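Local atomic coordinates of putative major capsid protein (Cafeteriavirus-dependent mavirus, PDB entry 6G44), a protein that probably builds the icosahedral shell of the virophage, its double jelly-roll subunits associating in threes as capsomers. Residues 385-399 with 418-432. Numbering follows the deposited sequence.
Sequences NGYNKRFSCFSGALA and AIFGAGSVIFFRPSD. With SO4 (sulfate ion), chain Z.
Asn385 reaches across to the end of strand 425-428 and the turn that follows, and spends its whole amide there. Its CB packs on CB of Phe427; CG, anti to the carbonyl carbon (chi1 -68°), lies near Phe427 O and Asp432 OD2. OD1 accepts from Arg429 NE at 2.9 Å, the donor standing above the carbonyl plane. Asn385 ND2 gives one bond to Phe427 O at 3.0 Å. The other goes from Asn385 ND2 to Asp432 OD2 at 2.9 Å, nearly in the amide plane. Asparagine suits this buried place because one flat group both donates and accepts. Asp432 OD2 also takes Arg429 N from the opposite face of its carboxylate, which probably favours the charged form.

The strand pairs with strand 334-341 in the second jelly roll of this double jelly-roll capsid protein, while residues 385-399 form part of the long excursion that leads into it. In the middle, Phe394 lays a ring face over Ser424 CB, a CH-pi contact 4.0 Å from the centroid, and its CZ meets Ile426 CG1 at the edge. Ser424 OG donates to Phe394 O at 2.7 Å. A water joins Tyr387 OH to Gly423 O, a polar link for the buried phenol.

Glycines let the backbones close in: Gly421, with no side chain, brings its CA within 3.2 Å of Ser392 O as a CA-H...O contact, and Gly396 leaves the helix with positive phi. Farther along, Ala399 N donates to Ile419 O and Gly421 N to Ala397 O, bracketing a single bridge between Leu398 and Phe420, and Leu398 CD1 sits over the Phe420 ring, toward its rim.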
loop_
_atom_site.group_PDB
_atom_site.type_symbol
_atom_site.label_atom_id
_atom_site.label_comp_id
_atom_site.label_asym_id
_atom_site.label_seq_id
_atom_site.Cartn_x
_atom_site.Cartn_y
_atom_site.Cartn_z
ATOM N N ASN C 385 4.282 17.230 -7.904
ATOM C CA ASN C 385 4.861 16.772 -9.151
ATOM C C ASN C 385 5.488 15.394 -9.008
ATOM O O ASN C 385 6.346 14.991 -9.828
ATOM C CB ASN C 385 5.861 17.826 -9.632
ATOM C CG ASN C 385 5.166 19.093 -10.030
ATOM O OD1 ASN C 385 4.154 19.045 -10.765
ATOM N ND2 ASN C 385 5.630 20.251 -9.503
ATOM N N GLY C 386 5.076 14.659 -7.979
ATOM C CA GLY C 386 5.399 13.252 -7.833
ATOM C C GLY C 386 6.448 12.888 -6.810
ATOM O O GLY C 386 6.646 11.691 -6.570
ATOM N N TYR C 387 7.111 13.858 -6.161
ATOM C CA TYR C 387 8.130 13.518 -5.167
ATOM C C TYR C 387 7.555 12.530 -4.164
ATOM O O TYR C 387 6.502 12.783 -3.601
ATOM C CB TYR C 387 8.654 14.765 -4.473
ATOM C CG TYR C 387 9.818 14.468 -3.578
ATOM C CD1 TYR C 387 11.125 14.395 -4.091
ATOM C CD2 TYR C 387 9.634 14.272 -2.214
ATOM C CE1 TYR C 387 12.208 14.068 -3.290
ATOM C CE2 TYR C 387 10.702 13.971 -1.392
ATOM C CZ TYR C 387 11.992 13.904 -1.917
ATOM O OH TYR C 387 13.066 13.610 -1.085
ATOM N N ASN C 388 8.284 11.441 -3.934
ATOM C CA ASN C 388 7.713 10.228 -3.315
ATOM C C ASN C 388 8.341 9.807 -2.000
ATOM O O ASN C 388 8.082 8.701 -1.535
ATOM C CB ASN C 388 7.715 9.065 -4.324
ATOM C CG ASN C 388 9.105 8.669 -4.752
ATOM O OD1 ASN C 388 10.097 8.981 -4.085
ATOM N ND2 ASN C 388 9.196 7.986 -5.909
ATOM N N LYS C 389 9.112 10.680 -1.364
ATOM C CA LYS C 389 9.758 10.387 -0.089
ATOM C C LYS C 389 9.284 11.303 1.031
ATOM O O LYS C 389 8.714 12.361 0.788
ATOM C CB LYS C 389 11.282 10.469 -0.198
ATOM C CG LYS C 389 11.875 9.526 -1.233
ATOM C CD LYS C 389 11.501 8.076 -0.999
ATOM C CE LYS C 389 12.112 7.510 0.272
ATOM N NZ LYS C 389 11.585 6.159 0.580
ATOM N N ARG C 390 9.544 10.850 2.250
ATOM C CA ARG C 390 9.136 11.562 3.485
ATOM C C ARG C 390 9.842 12.914 3.627
ATOM O O ARG C 390 10.934 13.133 3.075
ATOM C CB ARG C 390 9.397 10.704 4.714
ATOM C CG ARG C 390 10.880 10.464 4.979
ATOM C CD ARG C 390 11.175 9.452 6.064
ATOM N NE ARG C 390 10.783 8.111 5.651
ATOM C CZ ARG C 390 11.010 7.042 6.385
ATOM N NH1 ARG C 390 11.625 7.157 7.534
ATOM N NH2 ARG C 390 10.675 5.829 5.947
ATOM N N PHE C 391 9.234 13.814 4.400
ATOM C CA PHE C 391 9.778 15.152 4.590
ATOM C C PHE C 391 11.180 15.146 5.233
ATOM O O PHE C 391 12.040 15.939 4.840
ATOM C CB PHE C 391 8.810 16.012 5.415
ATOM C CG PHE C 391 9.276 17.426 5.610
ATOM C CD1 PHE C 391 9.499 18.257 4.507
ATOM C CD2 PHE C 391 9.531 17.930 6.871
ATOM C CE1 PHE C 391 9.950 19.573 4.655
ATOM C CE2 PHE C 391 9.982 19.232 7.022
ATOM C CZ PHE C 391 10.181 20.043 5.934
ATOM N N SER C 392 11.418 14.253 6.190
ATOM C CA SER C 392 12.724 14.159 6.876
ATOM C C SER C 392 13.855 13.745 5.930
ATOM O O SER C 392 15.005 14.015 6.241
ATOM C CB SER C 392 12.676 13.213 8.077
ATOM O OG SER C 392 12.288 11.926 7.702
ATOM N N CYS C 393 13.537 13.120 4.804
ATOM C CA CYS C 393 14.531 12.863 3.760
ATOM C C CYS C 393 14.791 14.143 3.001
ATOM O O CYS C 393 15.912 14.661 3.013
ATOM C CB CYS C 393 13.995 11.779 2.850
ATOM S SG CYS C 393 14.945 11.500 1.341
ATOM N N PHE C 394 13.727 14.674 2.398
ATOM C CA PHE C 394 13.785 15.926 1.638
ATOM C C PHE C 394 14.481 17.065 2.353
ATOM O O PHE C 394 15.283 17.789 1.777
ATOM C CB PHE C 394 12.357 16.343 1.276
ATOM C CG PHE C 394 12.264 17.622 0.496
ATOM C CD1 PHE C 394 12.188 18.858 1.149
ATOM C CD2 PHE C 394 12.224 17.591 -0.876
ATOM C CE1 PHE C 394 12.093 20.025 0.449
ATOM C CE2 PHE C 394 12.130 18.778 -1.600
ATOM C CZ PHE C 394 12.062 19.981 -0.928
ATOM N N SER C 395 14.207 17.201 3.640
ATOM C CA SER C 395 14.660 18.387 4.346
ATOM C C SER C 395 16.166 18.424 4.594
ATOM O O SER C 395 16.711 19.500 4.826
ATOM C CB SER C 395 13.964 18.559 5.691
ATOM O OG SER C 395 14.364 17.564 6.611
ATOM N N GLY C 396 16.821 17.270 4.664
ATOM C CA GLY C 396 18.244 17.252 5.056
ATOM C C GLY C 396 18.461 17.616 6.529
ATOM O O GLY C 396 19.570 17.887 6.926
ATOM N N ALA C 397 17.398 17.594 7.338
ATOM C CA ALA C 397 17.506 17.922 8.765
ATOM C C ALA C 397 18.210 16.832 9.545
ATOM O O ALA C 397 18.337 15.695 9.086
ATOM C CB ALA C 397 16.129 18.219 9.347
ATOM N N LEU C 398 18.661 17.186 10.753
ATOM C CA LEU C 398 19.187 16.232 11.708
ATOM C C LEU C 398 18.097 15.243 12.122
ATOM O O LEU C 398 17.051 15.650 12.666
ATOM C CB LEU C 398 19.691 16.981 12.945
ATOM C CG LEU C 398 20.222 16.102 14.078
ATOM C CD1 LEU C 398 21.492 15.356 13.687
ATOM C CD2 LEU C 398 20.397 16.932 15.348
ATOM N N ALA C 399 18.302 13.973 11.784
ATOM C CA ALA C 399 17.291 12.927 11.955
ATOM C C ALA C 399 17.314 12.208 13.296
ATOM O O ALA C 399 16.313 11.580 13.670
ATOM C CB ALA C 399 17.426 11.913 10.828
ATOM N N ALA C 418 25.935 11.911 14.168
ATOM C CA ALA C 418 24.769 12.602 13.605
ATOM C C ALA C 418 24.394 11.985 12.259
ATOM O O ALA C 418 25.262 11.632 11.433
ATOM C CB ALA C 418 25.066 14.072 13.421
ATOM N N ILE C 419 23.086 11.880 12.050
ATOM C CA ILE C 419 22.494 11.408 10.802
ATOM C C ILE C 419 21.567 12.481 10.267
ATOM O O ILE C 419 20.797 13.060 11.036
ATOM C CB ILE C 419 21.715 10.107 11.035
ATOM C CG1 ILE C 419 22.679 9.010 11.486
ATOM C CG2 ILE C 419 21.008 9.653 9.746
ATOM C CD1 ILE C 419 22.031 7.761 11.976
ATOM N N PHE C 420 21.629 12.697 8.959
ATOM C CA PHE C 420 20.829 13.712 8.255
ATOM C C PHE C 420 19.957 13.113 7.186
ATOM O O PHE C 420 20.255 12.039 6.633
ATOM C CB PHE C 420 21.718 14.807 7.656
ATOM C CG PHE C 420 22.479 15.564 8.699
ATOM C CD1 PHE C 420 23.714 15.107 9.155
ATOM C CD2 PHE C 420 21.958 16.724 9.239
ATOM C CE1 PHE C 420 24.384 15.784 10.156
ATOM C CE2 PHE C 420 22.628 17.405 10.243
ATOM C CZ PHE C 420 23.842 16.938 10.694
ATOM N N GLY C 421 18.874 13.812 6.872
ATOM C CA GLY C 421 18.113 13.444 5.685
ATOM C C GLY C 421 18.992 13.449 4.453
ATOM O O GLY C 421 19.950 14.238 4.347
ATOM N N ALA C 422 18.667 12.590 3.492
ATOM C CA ALA C 422 19.485 12.495 2.281
ATOM C C ALA C 422 19.494 13.794 1.491
ATOM O O ALA C 422 20.447 14.068 0.759
ATOM C CB ALA C 422 19.020 11.357 1.391
ATOM N N GLY C 423 18.425 14.574 1.609
ATOM C CA GLY C 423 18.351 15.904 1.003
ATOM C C GLY C 423 17.337 15.991 -0.126
ATOM O O GLY C 423 16.560 15.072 -0.347
ATOM N N SER C 424 17.325 17.142 -0.807
ATOM C CA SER C 424 16.177 17.568 -1.621
ATOM C C SER C 424 16.295 17.314 -3.108
ATOM O O SER C 424 17.359 17.490 -3.705
ATOM C CB SER C 424 15.925 19.064 -1.459
ATOM O OG SER C 424 16.001 19.496 -0.120
ATOM N N VAL C 425 15.163 16.988 -3.716
ATOM C CA VAL C 425 14.970 17.197 -5.155
ATOM C C VAL C 425 13.664 17.935 -5.313
ATOM O O VAL C 425 12.638 17.486 -4.803
ATOM C CB VAL C 425 14.915 15.884 -5.964
ATOM C CG1 VAL C 425 14.710 16.162 -7.441
ATOM C CG2 VAL C 425 16.210 15.097 -5.760
ATOM N N ILE C 426 13.702 19.074 -5.996
ATOM C CA ILE C 426 12.493 19.883 -6.193
ATOM C C ILE C 426 12.063 19.807 -7.655
ATOM O O ILE C 426 12.755 20.324 -8.534
ATOM C CB ILE C 426 12.644 21.344 -5.730
ATOM C CG1 ILE C 426 13.009 21.401 -4.247
ATOM C CG2 ILE C 426 11.353 22.122 -5.996
ATOM C CD1 ILE C 426 13.528 22.754 -3.787
ATOM N N PHE C 427 10.927 19.186 -7.908
ATOM C CA PHE C 427 10.319 19.105 -9.225
ATOM C C PHE C 427 9.320 20.231 -9.362
ATOM O O PHE C 427 8.470 20.414 -8.469
ATOM C CB PHE C 427 9.602 17.763 -9.422
ATOM C CG PHE C 427 10.521 16.571 -9.446
ATOM C CD1 PHE C 427 11.176 16.210 -10.616
ATOM C CD2 PHE C 427 10.726 15.769 -8.310
ATOM C CE1 PHE C 427 11.995 15.094 -10.652
ATOM C CE2 PHE C 427 11.537 14.643 -8.365
ATOM C CZ PHE C 427 12.197 14.325 -9.538
ATOM N N PHE C 428 9.422 21.037 -10.431
ATOM C CA PHE C 428 8.421 22.092 -10.703
ATOM C C PHE C 428 8.171 22.224 -12.198
ATOM O O PHE C 428 9.058 21.924 -13.006
ATOM C CB PHE C 428 8.811 23.448 -10.073
ATOM C CG PHE C 428 9.941 24.166 -10.779
ATOM C CD1 PHE C 428 9.680 25.064 -11.802
ATOM C CD2 PHE C 428 11.274 23.990 -10.378
ATOM C CE1 PHE C 428 10.719 25.707 -12.464
ATOM C CE2 PHE C 428 12.299 24.656 -11.014
ATOM C CZ PHE C 428 12.024 25.518 -12.071
ATOM N N ARG C 429 6.943 22.585 -12.543
ATOM C CA ARG C 429 6.501 22.745 -13.933
ATOM C C ARG C 429 6.416 24.242 -14.248
ATOM O O ARG C 429 6.253 25.059 -13.339
ATOM C CB ARG C 429 5.114 22.135 -14.096
ATOM C CG ARG C 429 5.020 20.655 -13.776
ATOM C CD ARG C 429 3.594 20.210 -13.895
ATOM N NE ARG C 429 3.393 18.807 -13.545
ATOM C CZ ARG C 429 3.496 17.784 -14.377
ATOM N NH1 ARG C 429 3.770 17.965 -15.660
ATOM N NH2 ARG C 429 3.257 16.556 -13.942
ATOM N N PRO C 430 6.439 24.622 -15.522
ATOM C CA PRO C 430 6.263 26.052 -15.835
ATOM C C PRO C 430 4.925 26.604 -15.314
ATOM O O PRO C 430 4.853 27.768 -14.880
ATOM C CB PRO C 430 6.384 26.099 -17.363
ATOM C CG PRO C 430 6.286 24.721 -17.835
ATOM C CD PRO C 430 6.719 23.815 -16.724
ATOM N N SER C 431 3.893 25.774 -15.285
ATOM C CA SER C 431 2.596 26.189 -14.733
ATOM C C SER C 431 2.643 26.470 -13.232
ATOM O O SER C 431 1.849 27.267 -12.734
ATOM C CB SER C 431 1.511 25.180 -15.097
ATOM O OG SER C 431 1.824 23.852 -14.698
ATOM N N ASP C 432 3.585 25.878 -12.514
ATOM C CA ASP C 432 3.737 26.189 -11.078
ATOM C C ASP C 432 4.220 27.602 -10.813
ATOM O O ASP C 432 4.085 28.099 -9.693
ATOM C CB ASP C 432 4.666 25.197 -10.383
ATOM C CG ASP C 432 4.132 23.790 -10.389
ATOM O OD1 ASP C 432 2.891 23.608 -10.249
ATOM O OD2 ASP C 432 4.946 22.849 -10.558
HETATM S S SO4 Z . 8.757 7.100 2.784
HETATM O O1 SO4 Z . 9.923 7.963 2.880
HETATM O O2 SO4 Z . 8.694 6.212 3.933
HETATM O O3 SO4 Z . 8.861 6.288 1.530
HETATM O O4 SO4 Z . 7.533 7.940 2.702
HETATM O O HOH W 1 15.386 13.729 -2.360
#